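Local atomic coordinates of discoidin-2 (Dictyostelium discoideum, PDB entry 2VM9), a protein that binds galactose and N-acetylgalactosamine as a trimeric, calcium-containing lectin, and may be needed for spore formation and building of the spore coat. Residues Ser163-Ser175 with Thr184-Leu196. Residues are numbered along the deposited sequence; the frame is centred on the assembly and turned at random. Where two conformers were deposited one is given.
Sequences SVQVGEVSIGDRS and TIVRHVKFPVEFL
The side-chain amide of Gln165 mimics a backbone partner for Val193: OE1 accepts from Val193 N (2.9 Å) on a lone pair in its carbonyl plane, while NE2 gives a hydrogen to Val193 O (2.7 Å). In the H-type lectin β-sandwich this ties strand 163-170 to the loop after strand 184-190; the two, outermost within the chain, run roughly antiparallel (155°) in facing sheets. Glutamine suits the place because its chain, extended beyond CG (chi2 -178°), spans the gap and ends in both a donor and an acceptor. Both bonds lie close to the amide plane, and the Phe195 ring covers one side of NE2, which sits 3.2 Å above the ring plane, over its centre. Tyr159 of a neighbouring subunit packs on both residues, and Val164 carries backbone hydrogen bonding on to that subunit.

Midway, Val169 lays CG2 against Val189 CG2, two branched residues filling the space between sheets. At the far end Arg187, bent at chi2 (-65°), gives its NE hydrogen to Ile171 O at 2.8 Å, on a lone pair in the carbonyl plane; NH2 reaches that oxygen only weakly, while Ile185 CD1 covers one guanidinium face. NH2 also forms a salt bridge with Asp173, whose carboxylate stands nearly perpendicular to the guanidinium. Asp173 OD1 accepts from Ser175 N at 3.0 Å, making an Asx turn, and also from Ser175 OG at 2.7 Å, both from the same face of the carboxylate.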
loop_
_atom_site.group_PDB
_atom_site.type_symbol
_atom_site.label_atom_id
_atom_site.label_comp_id
_atom_site.label_asym_id
_atom_site.label_seq_id
_atom_site.Cartn_x
_atom_site.Cartn_y
_atom_site.Cartn_z
ATOM N N SER A 163 -7.353 -7.358 -0.866
ATOM C CA SER A 163 -8.362 -6.762 -1.720
ATOM C C SER A 163 -9.698 -7.349 -1.258
ATOM O O SER A 163 -9.745 -8.486 -0.772
ATOM C CB SER A 163 -8.116 -7.147 -3.174
ATOM O OG SER A 163 -6.966 -6.476 -3.709
ATOM N N VAL A 164 -10.761 -6.564 -1.401
ATOM C CA VAL A 164 -12.058 -6.912 -0.813
ATOM C C VAL A 164 -13.185 -6.512 -1.770
ATOM O O VAL A 164 -13.169 -5.431 -2.329
ATOM C CB VAL A 164 -12.256 -6.197 0.562
ATOM C CG1 VAL A 164 -13.680 -6.369 1.087
ATOM C CG2 VAL A 164 -11.248 -6.689 1.609
ATOM N N GLN A 165 -14.166 -7.393 -1.951
ATOM C CA GLN A 165 -15.427 -6.992 -2.569
ATOM C C GLN A 165 -16.540 -7.514 -1.677
ATOM O O GLN A 165 -16.375 -8.520 -0.984
ATOM C CB GLN A 165 -15.581 -7.536 -3.981
ATOM C CG GLN A 165 -14.520 -7.031 -4.981
ATOM C CD GLN A 165 -14.761 -7.555 -6.353
ATOM O OE1 GLN A 165 -15.709 -7.141 -7.035
ATOM N NE2 GLN A 165 -13.927 -8.495 -6.778
ATOM N N VAL A 166 -17.667 -6.825 -1.704
ATOM C CA VAL A 166 -18.737 -7.156 -0.784
ATOM C C VAL A 166 -20.065 -7.223 -1.534
ATOM O O VAL A 166 -20.212 -6.685 -2.654
ATOM C CB VAL A 166 -18.849 -6.120 0.362
ATOM C CG1 VAL A 166 -17.528 -5.980 1.143
ATOM C CG2 VAL A 166 -19.323 -4.777 -0.194
ATOM N N GLY A 167 -21.051 -7.852 -0.908
ATOM C CA GLY A 167 -22.372 -7.877 -1.532
ATOM C C GLY A 167 -23.348 -8.587 -0.607
ATOM O O GLY A 167 -23.026 -8.921 0.527
ATOM N N GLU A 168 -24.549 -8.791 -1.109
ATOM C CA GLU A 168 -25.555 -9.505 -0.340
ATOM C C GLU A 168 -26.244 -10.510 -1.242
ATOM O O GLU A 168 -26.279 -10.354 -2.464
ATOM C CB GLU A 168 -26.560 -8.556 0.289
ATOM C CG GLU A 168 -27.487 -7.806 -0.647
ATOM C CD GLU A 168 -28.720 -7.283 0.116
ATOM O OE1 GLU A 168 -28.583 -6.362 0.926
ATOM O OE2 GLU A 168 -29.830 -7.820 -0.093
ATOM N N VAL A 169 -26.800 -11.536 -0.631
ATOM C CA VAL A 169 -27.466 -12.569 -1.393
ATOM C C VAL A 169 -28.596 -13.146 -0.526
ATOM O O VAL A 169 -28.410 -13.344 0.661
ATOM C CB VAL A 169 -26.452 -13.662 -1.875
ATOM C CG1 VAL A 169 -25.615 -14.209 -0.727
ATOM C CG2 VAL A 169 -27.141 -14.776 -2.666
ATOM N N SER A 170 -29.736 -13.418 -1.143
ATOM C CA SER A 170 -30.897 -13.979 -0.435
ATOM C C SER A 170 -31.436 -15.157 -1.211
ATOM O O SER A 170 -31.112 -15.348 -2.388
ATOM C CB SER A 170 -32.021 -12.932 -0.340
ATOM O OG SER A 170 -31.610 -11.742 0.328
ATOM N N ILE A 171 -32.272 -15.957 -0.555
ATOM C CA ILE A 171 -32.972 -17.012 -1.285
ATOM C C ILE A 171 -33.886 -16.357 -2.321
ATOM O O ILE A 171 -33.821 -16.692 -3.513
ATOM C CB ILE A 171 -33.793 -17.901 -0.332
ATOM C CG1 ILE A 171 -32.862 -18.559 0.699
ATOM C CG2 ILE A 171 -34.555 -18.984 -1.145
ATOM C CD1 ILE A 171 -33.572 -19.379 1.781
ATOM N N GLY A 172 -34.728 -15.426 -1.865
ATOM C CA GLY A 172 -35.490 -14.587 -2.779
ATOM C C GLY A 172 -36.740 -15.238 -3.315
ATOM O O GLY A 172 -37.464 -14.635 -4.123
ATOM N N ASP A 173 -37.008 -16.457 -2.854
ATOM C CA ASP A 173 -38.243 -17.165 -3.178
ATOM C C ASP A 173 -38.503 -18.261 -2.138
ATOM O O ASP A 173 -37.804 -18.337 -1.123
ATOM C CB ASP A 173 -38.205 -17.740 -4.606
ATOM C CG ASP A 173 -37.237 -18.904 -4.771
ATOM O OD1 ASP A 173 -36.707 -19.447 -3.774
ATOM O OD2 ASP A 173 -37.023 -19.320 -5.943
ATOM N N ARG A 174 -39.500 -19.108 -2.411
ATOM C CA ARG A 174 -39.975 -20.075 -1.410
ATOM C C ARG A 174 -39.355 -21.465 -1.582
ATOM O O ARG A 174 -39.941 -22.478 -1.142
ATOM C CB ARG A 174 -41.500 -20.171 -1.446
ATOM C CG ARG A 174 -42.191 -18.831 -1.426
ATOM C CD ARG A 174 -41.998 -18.090 -0.109
ATOM N NE ARG A 174 -40.704 -17.393 0.038
ATOM C CZ ARG A 174 -40.407 -16.186 -0.441
ATOM N NH1 ARG A 174 -41.310 -15.504 -1.164
ATOM N NH2 ARG A 174 -39.205 -15.652 -0.197
ATOM N N SER A 175 -38.173 -21.496 -2.187
ATOM C CA SER A 175 -37.461 -22.732 -2.483
ATOM C C SER A 175 -37.277 -23.647 -1.272
ATOM O O SER A 175 -37.284 -24.882 -1.425
ATOM C CB SER A 175 -36.079 -22.417 -3.065
ATOM O OG SER A 175 -36.219 -21.999 -4.381
ATOM N N THR A 184 -31.607 -27.947 0.146
ATOM C CA THR A 184 -30.624 -26.887 -0.119
ATOM C C THR A 184 -30.949 -26.192 -1.419
ATOM O O THR A 184 -31.570 -26.779 -2.317
ATOM C CB THR A 184 -29.123 -27.397 -0.117
ATOM O OG1 THR A 184 -28.889 -28.277 -1.231
ATOM C CG2 THR A 184 -28.779 -28.142 1.128
ATOM N N ILE A 185 -30.578 -24.931 -1.513
ATOM C CA ILE A 185 -30.653 -24.225 -2.793
ATOM C C ILE A 185 -29.393 -23.398 -2.938
ATOM O O ILE A 185 -28.815 -22.957 -1.942
ATOM C CB ILE A 185 -31.904 -23.371 -2.931
ATOM C CG1 ILE A 185 -32.043 -22.304 -1.837
ATOM C CG2 ILE A 185 -33.132 -24.239 -2.993
ATOM C CD1 ILE A 185 -31.269 -20.982 -2.225
ATOM N N VAL A 186 -28.972 -23.208 -4.173
ATOM C CA VAL A 186 -27.740 -22.505 -4.428
ATOM C C VAL A 186 -28.124 -21.208 -5.113
ATOM O O VAL A 186 -28.925 -21.225 -6.060
ATOM C CB VAL A 186 -26.815 -23.335 -5.367
ATOM C CG1 VAL A 186 -25.746 -22.445 -5.993
ATOM C CG2 VAL A 186 -26.197 -24.459 -4.615
ATOM N N ARG A 187 -27.559 -20.106 -4.642
ATOM C CA ARG A 187 -27.630 -18.850 -5.371
ATOM C C ARG A 187 -26.235 -18.524 -5.845
ATOM O O ARG A 187 -25.314 -18.415 -5.036
ATOM C CB ARG A 187 -28.158 -17.718 -4.482
ATOM C CG ARG A 187 -29.617 -17.867 -4.114
ATOM C CD ARG A 187 -30.493 -17.748 -5.359
ATOM N NE ARG A 187 -31.898 -18.030 -5.087
ATOM C CZ ARG A 187 -32.495 -19.208 -5.285
ATOM N NH1 ARG A 187 -31.814 -20.255 -5.747
ATOM N NH2 ARG A 187 -33.793 -19.341 -5.027
ATOM N N HIS A 188 -26.075 -18.360 -7.161
ATOM C CA HIS A 188 -24.759 -18.012 -7.655
ATOM C C HIS A 188 -24.557 -16.523 -7.629
ATOM O O HIS A 188 -25.414 -15.742 -8.052
ATOM C CB HIS A 188 -24.436 -18.576 -9.040
ATOM C CG HIS A 188 -23.032 -18.281 -9.459
ATOM N ND1 HIS A 188 -21.952 -19.000 -8.993
ATOM C CD2 HIS A 188 -22.523 -17.304 -10.245
ATOM C CE1 HIS A 188 -20.842 -18.497 -9.502
ATOM N NE2 HIS A 188 -21.162 -17.469 -10.264
ATOM N N VAL A 189 -23.426 -16.127 -7.059
ATOM C CA VAL A 189 -23.058 -14.741 -6.882
ATOM C C VAL A 189 -21.888 -14.439 -7.816
ATOM O O VAL A 189 -20.906 -15.161 -7.844
ATOM C CB VAL A 189 -22.686 -14.459 -5.403
ATOM C CG1 VAL A 189 -22.333 -12.989 -5.192
ATOM C CG2 VAL A 189 -23.853 -14.887 -4.465
ATOM N N LYS A 190 -22.019 -13.381 -8.596
ATOM C CA LYS A 190 -20.915 -12.932 -9.443
ATOM C C LYS A 190 -20.322 -11.696 -8.778
ATOM O O LYS A 190 -21.061 -10.783 -8.403
ATOM C CB LYS A 190 -21.445 -12.609 -10.848
ATOM C CG LYS A 190 -20.360 -12.242 -11.854
ATOM C CD LYS A 190 -20.969 -11.863 -13.214
ATOM C CE LYS A 190 -20.335 -10.572 -13.757
ATOM N NZ LYS A 190 -20.565 -9.382 -12.839
ATOM N N PHE A 191 -18.998 -11.672 -8.598
ATOM C CA PHE A 191 -18.338 -10.514 -7.986
ATOM C C PHE A 191 -18.486 -9.331 -8.942
ATOM O O PHE A 191 -18.468 -9.531 -10.154
ATOM C CB PHE A 191 -16.846 -10.774 -7.722
ATOM C CG PHE A 191 -16.578 -11.903 -6.753
ATOM C CD1 PHE A 191 -17.229 -11.952 -5.507
ATOM C CD2 PHE A 191 -15.658 -12.902 -7.070
ATOM C CE1 PHE A 191 -16.975 -13.008 -4.610
ATOM C CE2 PHE A 191 -15.391 -13.963 -6.178
ATOM C CZ PHE A 191 -16.063 -14.008 -4.937
ATOM N N PRO A 192 -18.654 -8.110 -8.407
ATOM C CA PRO A 192 -18.707 -6.958 -9.324
ATOM C C PRO A 192 -17.548 -6.964 -10.334
ATOM O O PRO A 192 -17.766 -6.696 -11.522
ATOM C CB PRO A 192 -18.621 -5.766 -8.383
ATOM C CG PRO A 192 -19.308 -6.264 -7.109
ATOM C CD PRO A 192 -18.826 -7.704 -6.999
ATOM N N VAL A 193 -16.344 -7.310 -9.878
ATOM C CA VAL A 193 -15.151 -7.381 -10.735
ATOM C C VAL A 193 -14.450 -8.710 -10.512
ATOM O O VAL A 193 -14.422 -9.204 -9.379
ATOM C CB VAL A 193 -14.146 -6.221 -10.386
ATOM C CG1 VAL A 193 -12.878 -6.287 -11.253
ATOM C CG2 VAL A 193 -14.807 -4.881 -10.530
ATOM N N GLU A 194 -13.876 -9.294 -11.564
ATOM C CA GLU A 194 -13.158 -10.557 -11.416
ATOM C C GLU A 194 -11.845 -10.343 -10.659
ATOM O O GLU A 194 -11.090 -9.404 -10.953
ATOM C CB GLU A 194 -12.905 -11.237 -12.771
ATOM C CG GLU A 194 -12.203 -12.580 -12.647
ATOM C CD GLU A 194 -12.005 -13.314 -13.972
ATOM O OE1 GLU A 194 -12.377 -12.782 -15.038
ATOM O OE2 GLU A 194 -11.503 -14.450 -13.929
ATOM N N PHE A 195 -11.600 -11.183 -9.658
ATOM C CA PHE A 195 -10.353 -11.160 -8.904
ATOM C C PHE A 195 -9.211 -11.749 -9.750
ATOM O O PHE A 195 -9.444 -12.544 -10.669
ATOM C CB PHE A 195 -10.463 -12.002 -7.623
ATOM C CG PHE A 195 -11.225 -11.343 -6.481
ATOM C CD1 PHE A 195 -10.669 -10.311 -5.747
ATOM C CD2 PHE A 195 -12.466 -11.834 -6.092
ATOM C CE1 PHE A 195 -11.350 -9.734 -4.662
ATOM C CE2 PHE A 195 -13.160 -11.258 -5.006
ATOM C CZ PHE A 195 -12.609 -10.219 -4.295
ATOM N N LEU A 196 -7.976 -11.401 -9.390
ATOM C CA LEU A 196 -6.798 -12.008 -10.029
ATOM C C LEU A 196 -6.511 -13.434 -9.546
ATOM O O LEU A 196 -5.982 -14.268 -10.297
ATOM C CB LEU A 196 -5.570 -11.102 -9.851
ATOM C CG LEU A 196 -5.687 -9.743 -10.546
ATOM C CD1 LEU A 196 -4.467 -8.867 -10.231
ATOM C CD2 LEU A 196 -5.861 -9.944 -12.046
HETATM O O HOH W 1 -35.349 -20.963 -7.160
#